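Local coordinates for protein transcriptional regulator, MarR family (Neisseria meningitidis serogroup B, PDB 3G3Z) that probably binds DNA through winged helix-turn-helix domains and regulates transcription, as a two-subunit member of the MarR family, at residues Y31-V36 / S63-T68; T39-G44 / L89-T94. All coordinates share one frame; numbering follows the deposited sequence.

Both contacts use helix 31-43 of the winged helix-turn-helix domain, but different turns of it: contact 1 sets its first turns against helix 59-71, and contact 2 sets its C-terminal end against strand 89-91 of the wing. Their centres lie about 12 Å apart, and they meet where C66 SG of contact 1 comes 3.4 Å from L89 CD2 of contact 2. Neither has a hydrogen bond across it, and each runs from buried residues to a partly exposed margin. Contact 1 packs V65 and a cysteine against N32, L33 and V36, helix on helix; contact 2 is leucine-rich and brings a methyl close to a strand carbonyl.

Contact 1 of 2, residues Y31-V36 / S63-T68; sequences YNLFAV and SGVCKT
N32 faces V65 across this contact with its aliphatic part, while its flat amide turns to its own helical neighbour: ND2 lies in the plane of the Y31 ring, at its edge, 3.8 Å from Y31 CD1. The setting is the winged helix-turn-helix of the MarR family, in which 31-36 opens helix 31-43 and 63-68 belongs to helix 59-71, the helix that probably reads DNA, as in relatives. The axes of 31-36 and 63-68 come within 9.5 Å and cross at -74°, so contact is concentrated near one crossing point, L33 opposite V65, and 218 Å² is buried.

V65 touches three residues of 31-36, its two methyls serving different partners. CG2 rests on N32 CB at 3.6 Å. CG1 stands anti to the backbone N (chi1 171°), which extends it towards helix 31-43, where L33 CD2 lies 3.8 Å away; V36 CG2 approaches the same methyl from another direction, at 3.9 Å. The V36 and V65 side chains run past each other in opposite senses, which places their branches alongside each other rather than end to end. L33 bends over from the flank, its terminal methyl lying nearer to helix 59-71 than its CB direction alone would suggest.

No hydrogen bond crosses the segments; carbon and sulfur make the contacts, V65 CG1 also passing near N32 O. L69, one turn beyond V65, also packs on L33 and V36, and L57 touches N32, so the packing continues on the same helices and the connecting loop. At one end Y31 is tied down by a hydrogen bond from its hydroxyl to W55 O. At the other, buried end, C66 SG sits against both branches of V36, 4.0 Å from V36 CG2 and 4.1 Å from V36 CG1.

Contact 2 of 2, residues T39-G44 / L89-T94; sequences TLATEG and LSLTET
L40 lies across the wing strand, and its two methyls divide the work. CD2 presses on the backbone, 3.4 Å from L89 O, while CD1 is 4.1 Å from L89 CG; the L40 and L89 side chains cross at about a right angle. L91 fills the other flank of L40: its CD1 is 3.7 Å from L40 CB, and its CD2 reaches past to the helix backbone, 3.5 Å from A41 CA. A41 meets that methyl more closely through its backbone than through CB, 3.8 Å from L91 CD2. Both L91 torsions lie off the staggered values (chi1 -106°, chi2 23°), so the exact placement of its methyls is less certain. Helix 39-43 and strand 89-91 meet steeply, at -81°, with axes 8.0 Å apart.

The contact thins out towards partly exposed G44, where the chain leaves helical geometry with a positive phi and G44 O stays 4.5 Å from L89 O. It thins too at S90, whose CB points away from the helix and whose hydroxyl bonds to L91 O from above the carbonyl plane. The partly exposed T92 caps the next helix instead, its OG1 accepting from G95 N.

This is the seam between the helical part of the winged helix-turn-helix and its wing. Strand 89-91 pairs antiparallel with 75-77, L91 touching I75 there, while L89 shares backbone hydrogen bonding with R46; helix 93-117 covers A41 through A99 and T103, and M3 of the second subunit packs on T42 and E43.

Contact 1 of 2, residues Y31-V36 / S63-T68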
loop_
_atom_site.group_PDB
_atom_site.type_symbol
_atom_site.label_atom_id
_atom_site.label_comp_id
_atom_site.label_asym_id
_atom_site.label_seq_id
_atom_site.Cartn_x
_atom_site.Cartn_y
_atom_site.Cartn_z
ATOM N N TYR A 31 7.937 0.516 8.264
ATOM C CA TYR A 31 6.640 -0.122 8.447
ATOM C C TYR A 31 6.737 -1.344 9.350
ATOM O O TYR A 31 5.955 -1.492 10.277
ATOM C CB TYR A 31 6.051 -0.495 7.080
ATOM C CG TYR A 31 4.659 -1.063 7.147
ATOM C CD1 TYR A 31 4.454 -2.445 7.174
ATOM C CD2 TYR A 31 3.548 -0.228 7.184
ATOM C CE1 TYR A 31 3.184 -2.980 7.255
ATOM C CE2 TYR A 31 2.263 -0.754 7.261
ATOM C CZ TYR A 31 2.093 -2.139 7.277
ATOM O OH TYR A 31 0.837 -2.681 7.341
ATOM N N ASN A 32 7.713 -2.205 9.080
ATOM C CA ASN A 32 7.895 -3.428 9.856
ATOM C C ASN A 32 8.133 -3.163 11.350
ATOM O O ASN A 32 7.545 -3.822 12.191
ATOM C CB ASN A 32 9.036 -4.273 9.261
ATOM C CG ASN A 32 8.797 -4.644 7.804
ATOM O OD1 ASN A 32 9.738 -4.976 7.070
ATOM N ND2 ASN A 32 7.541 -4.606 7.380
ATOM N N LEU A 33 8.996 -2.200 11.669
ATOM C CA LEU A 33 9.271 -1.817 13.057
ATOM C C LEU A 33 8.063 -1.174 13.719
ATOM O O LEU A 33 7.754 -1.444 14.890
ATOM C CB LEU A 33 10.443 -0.826 13.102
ATOM C CG LEU A 33 11.840 -1.426 13.031
ATOM C CD1 LEU A 33 12.831 -0.377 12.532
ATOM C CD2 LEU A 33 12.240 -1.980 14.407
ATOM N N PHE A 34 7.407 -0.293 12.968
ATOM C CA PHE A 34 6.189 0.373 13.414
ATOM C C PHE A 34 5.113 -0.629 13.786
ATOM O O PHE A 34 4.479 -0.518 14.845
ATOM C CB PHE A 34 5.676 1.316 12.321
ATOM C CG PHE A 34 4.426 2.034 12.696
ATOM C CD1 PHE A 34 4.473 3.137 13.550
ATOM C CD2 PHE A 34 3.194 1.602 12.222
ATOM C CE1 PHE A 34 3.308 3.806 13.919
ATOM C CE2 PHE A 34 2.022 2.272 12.588
ATOM C CZ PHE A 34 2.086 3.369 13.433
ATOM N N ALA A 35 4.928 -1.622 12.917
ATOM C CA ALA A 35 3.935 -2.659 13.132
ATOM C C ALA A 35 4.084 -3.295 14.525
ATOM O O ALA A 35 3.103 -3.401 15.254
ATOM C CB ALA A 35 4.031 -3.727 12.023
ATOM N N VAL A 36 5.304 -3.684 14.899
ATOM C CA VAL A 36 5.581 -4.272 16.228
ATOM C C VAL A 36 5.445 -3.229 17.335
ATOM O O VAL A 36 4.627 -3.376 18.240
ATOM C CB VAL A 36 6.994 -4.952 16.289
ATOM C CG1 VAL A 36 7.300 -5.521 17.700
ATOM C CG2 VAL A 36 7.074 -6.058 15.280
ATOM N N SER A 63 9.126 -11.962 12.781
ATOM C CA SER A 63 10.130 -12.591 13.645
ATOM C C SER A 63 11.463 -11.876 13.571
ATOM O O SER A 63 12.129 -11.693 14.592
ATOM C CB SER A 63 10.328 -14.064 13.283
ATOM O OG SER A 63 9.122 -14.777 13.462
ATOM N N GLY A 64 11.844 -11.475 12.362
ATOM C CA GLY A 64 13.121 -10.793 12.139
ATOM C C GLY A 64 13.186 -9.492 12.921
ATOM O O GLY A 64 14.141 -9.232 13.651
ATOM N N VAL A 65 12.147 -8.689 12.784
ATOM C CA VAL A 65 12.075 -7.415 13.470
ATOM C C VAL A 65 12.060 -7.629 14.988
ATOM O O VAL A 65 12.750 -6.923 15.731
ATOM C CB VAL A 65 10.861 -6.603 12.973
ATOM C CG1 VAL A 65 10.643 -5.367 13.824
ATOM C CG2 VAL A 65 11.082 -6.215 11.517
ATOM N N CYS A 66 11.310 -8.627 15.441
ATOM C CA CYS A 66 11.275 -8.939 16.871
ATOM C C CYS A 66 12.638 -9.329 17.436
ATOM O O CYS A 66 12.994 -8.903 18.542
ATOM C CB CYS A 66 10.228 -10.008 17.167
ATOM S SG CYS A 66 8.573 -9.330 16.911
ATOM N N LYS A 67 13.406 -10.110 16.673
ATOM C CA LYS A 67 14.763 -10.484 17.084
ATOM C C LYS A 67 15.625 -9.238 17.310
ATOM O O LYS A 67 16.332 -9.151 18.316
ATOM C CB LYS A 67 15.410 -11.429 16.057
ATOM C CG LYS A 67 16.764 -12.008 16.476
ATOM C CD LYS A 67 17.165 -13.210 15.600
ATOM C CE LYS A 67 18.546 -13.738 15.981
ATOM N NZ LYS A 67 18.922 -15.008 15.275
ATOM N N THR A 68 15.552 -8.274 16.389
ATOM C CA THR A 68 16.336 -7.032 16.500
ATOM C C THR A 68 15.934 -6.207 17.717
ATOM O O THR A 68 16.800 -5.744 18.472
ATOM C CB THR A 68 16.265 -6.151 15.220
ATOM O OG1 THR A 68 16.633 -6.930 14.082
ATOM C CG2 THR A 68 17.237 -4.970 15.318
#

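Contact 2 of 2, residues T39-G44 / L89-T94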
loop_
_atom_site.group_PDB
_atom_site.type_symbol
_atom_site.label_atom_id
_atom_site.label_comp_id
_atom_site.label_asym_id
_atom_site.label_seq_id
_atom_site.Cartn_x
_atom_site.Cartn_y
_atom_site.Cartn_z
ATOM N N THR A 39 1.821 -1.474 17.703
ATOM C CA THR A 39 0.835 -2.448 18.206
ATOM C C THR A 39 1.044 -2.699 19.704
ATOM O O THR A 39 0.091 -2.686 20.490
ATOM C CB THR A 39 0.867 -3.802 17.425
ATOM O OG1 THR A 39 0.765 -3.556 16.018
ATOM C CG2 THR A 39 -0.284 -4.695 17.833
ATOM N N LEU A 40 2.293 -2.897 20.098
ATOM C CA LEU A 40 2.593 -3.233 21.485
ATOM C C LEU A 40 2.356 -2.061 22.432
ATOM O O LEU A 40 1.942 -2.258 23.572
ATOM C CB LEU A 40 4.017 -3.781 21.621
ATOM C CG LEU A 40 4.311 -5.152 20.998
ATOM C CD1 LEU A 40 5.740 -5.577 21.294
ATOM C CD2 LEU A 40 3.332 -6.221 21.478
ATOM N N ALA A 41 2.611 -0.849 21.949
ATOM C CA ALA A 41 2.457 0.356 22.762
ATOM C C ALA A 41 0.994 0.740 22.990
ATOM O O ALA A 41 0.654 1.311 24.029
ATOM C CB ALA A 41 3.223 1.518 22.142
ATOM N N THR A 42 0.137 0.401 22.031
ATOM C CA THR A 42 -1.262 0.825 22.049
ATOM C C THR A 42 -2.247 -0.295 22.392
ATOM O O THR A 42 -3.377 -0.016 22.786
ATOM C CB THR A 42 -1.670 1.432 20.689
ATOM O OG1 THR A 42 -1.424 0.471 19.657
ATOM C CG2 THR A 42 -0.876 2.714 20.392
ATOM N N GLU A 43 -1.839 -1.554 22.220
ATOM C CA GLU A 43 -2.730 -2.684 22.516
ATOM C C GLU A 43 -2.245 -3.498 23.699
ATOM O O GLU A 43 -3.001 -4.292 24.263
ATOM C CB GLU A 43 -2.906 -3.602 21.301
ATOM C CG GLU A 43 -3.550 -2.920 20.111
ATOM C CD GLU A 43 -4.005 -3.884 19.028
ATOM O OE1 GLU A 43 -4.785 -3.449 18.150
ATOM O OE2 GLU A 43 -3.597 -5.070 19.051
ATOM N N GLY A 44 -0.984 -3.293 24.071
ATOM C CA GLY A 44 -0.335 -4.112 25.084
ATOM C C GLY A 44 0.190 -5.387 24.460
ATOM O O GLY A 44 0.539 -5.418 23.277
ATOM N N LEU A 89 4.142 -11.215 23.319
ATOM C CA LEU A 89 5.199 -10.232 23.185
ATOM C C LEU A 89 4.821 -8.975 23.975
ATOM O O LEU A 89 3.673 -8.533 23.956
ATOM C CB LEU A 89 5.383 -9.908 21.705
ATOM C CG LEU A 89 6.717 -9.547 21.074
ATOM C CD1 LEU A 89 7.847 -10.468 21.505
ATOM C CD2 LEU A 89 6.532 -9.602 19.562
ATOM N N SER A 90 5.805 -8.407 24.659
ATOM C CA SER A 90 5.602 -7.269 25.536
ATOM C C SER A 90 6.697 -6.221 25.305
ATOM O O SER A 90 7.835 -6.563 24.990
ATOM C CB SER A 90 5.618 -7.768 26.985
ATOM O OG SER A 90 5.663 -6.708 27.914
ATOM N N LEU A 91 6.347 -4.946 25.435
ATOM C CA LEU A 91 7.349 -3.883 25.539
ATOM C C LEU A 91 8.017 -3.943 26.910
ATOM O O LEU A 91 7.341 -4.071 27.937
ATOM C CB LEU A 91 6.700 -2.514 25.369
ATOM C CG LEU A 91 6.826 -1.631 24.116
ATOM C CD1 LEU A 91 7.176 -2.353 22.811
ATOM C CD2 LEU A 91 5.548 -0.826 23.966
ATOM N N THR A 92 9.342 -3.852 26.922
ATOM C CA THR A 92 10.077 -3.712 28.168
ATOM C C THR A 92 9.883 -2.299 28.711
ATOM O O THR A 92 9.262 -1.455 28.060
ATOM C CB THR A 92 11.570 -3.945 27.950
ATOM O OG1 THR A 92 12.060 -2.968 27.028
ATOM C CG2 THR A 92 11.821 -5.352 27.406
ATOM N N GLU A 93 10.425 -2.031 29.893
ATOM C CA GLU A 93 10.406 -0.670 30.416
ATOM C C GLU A 93 11.123 0.307 29.482
ATOM O O GLU A 93 10.591 1.375 29.166
ATOM C CB GLU A 93 10.970 -0.604 31.843
ATOM C CG GLU A 93 9.955 -0.983 32.930
ATOM C CD GLU A 93 8.554 -0.392 32.693
ATOM O OE1 GLU A 93 8.424 0.845 32.520
ATOM O OE2 GLU A 93 7.578 -1.177 32.682
ATOM N N THR A 94 12.315 -0.070 29.021
ATOM C CA THR A 94 13.048 0.760 28.059
ATOM C C THR A 94 12.279 0.907 26.744
ATOM O O THR A 94 12.344 1.956 26.107
ATOM C CB THR A 94 14.471 0.224 27.792
ATOM O OG1 THR A 94 14.393 -1.053 27.151
ATOM C CG2 THR A 94 15.257 0.095 29.105
#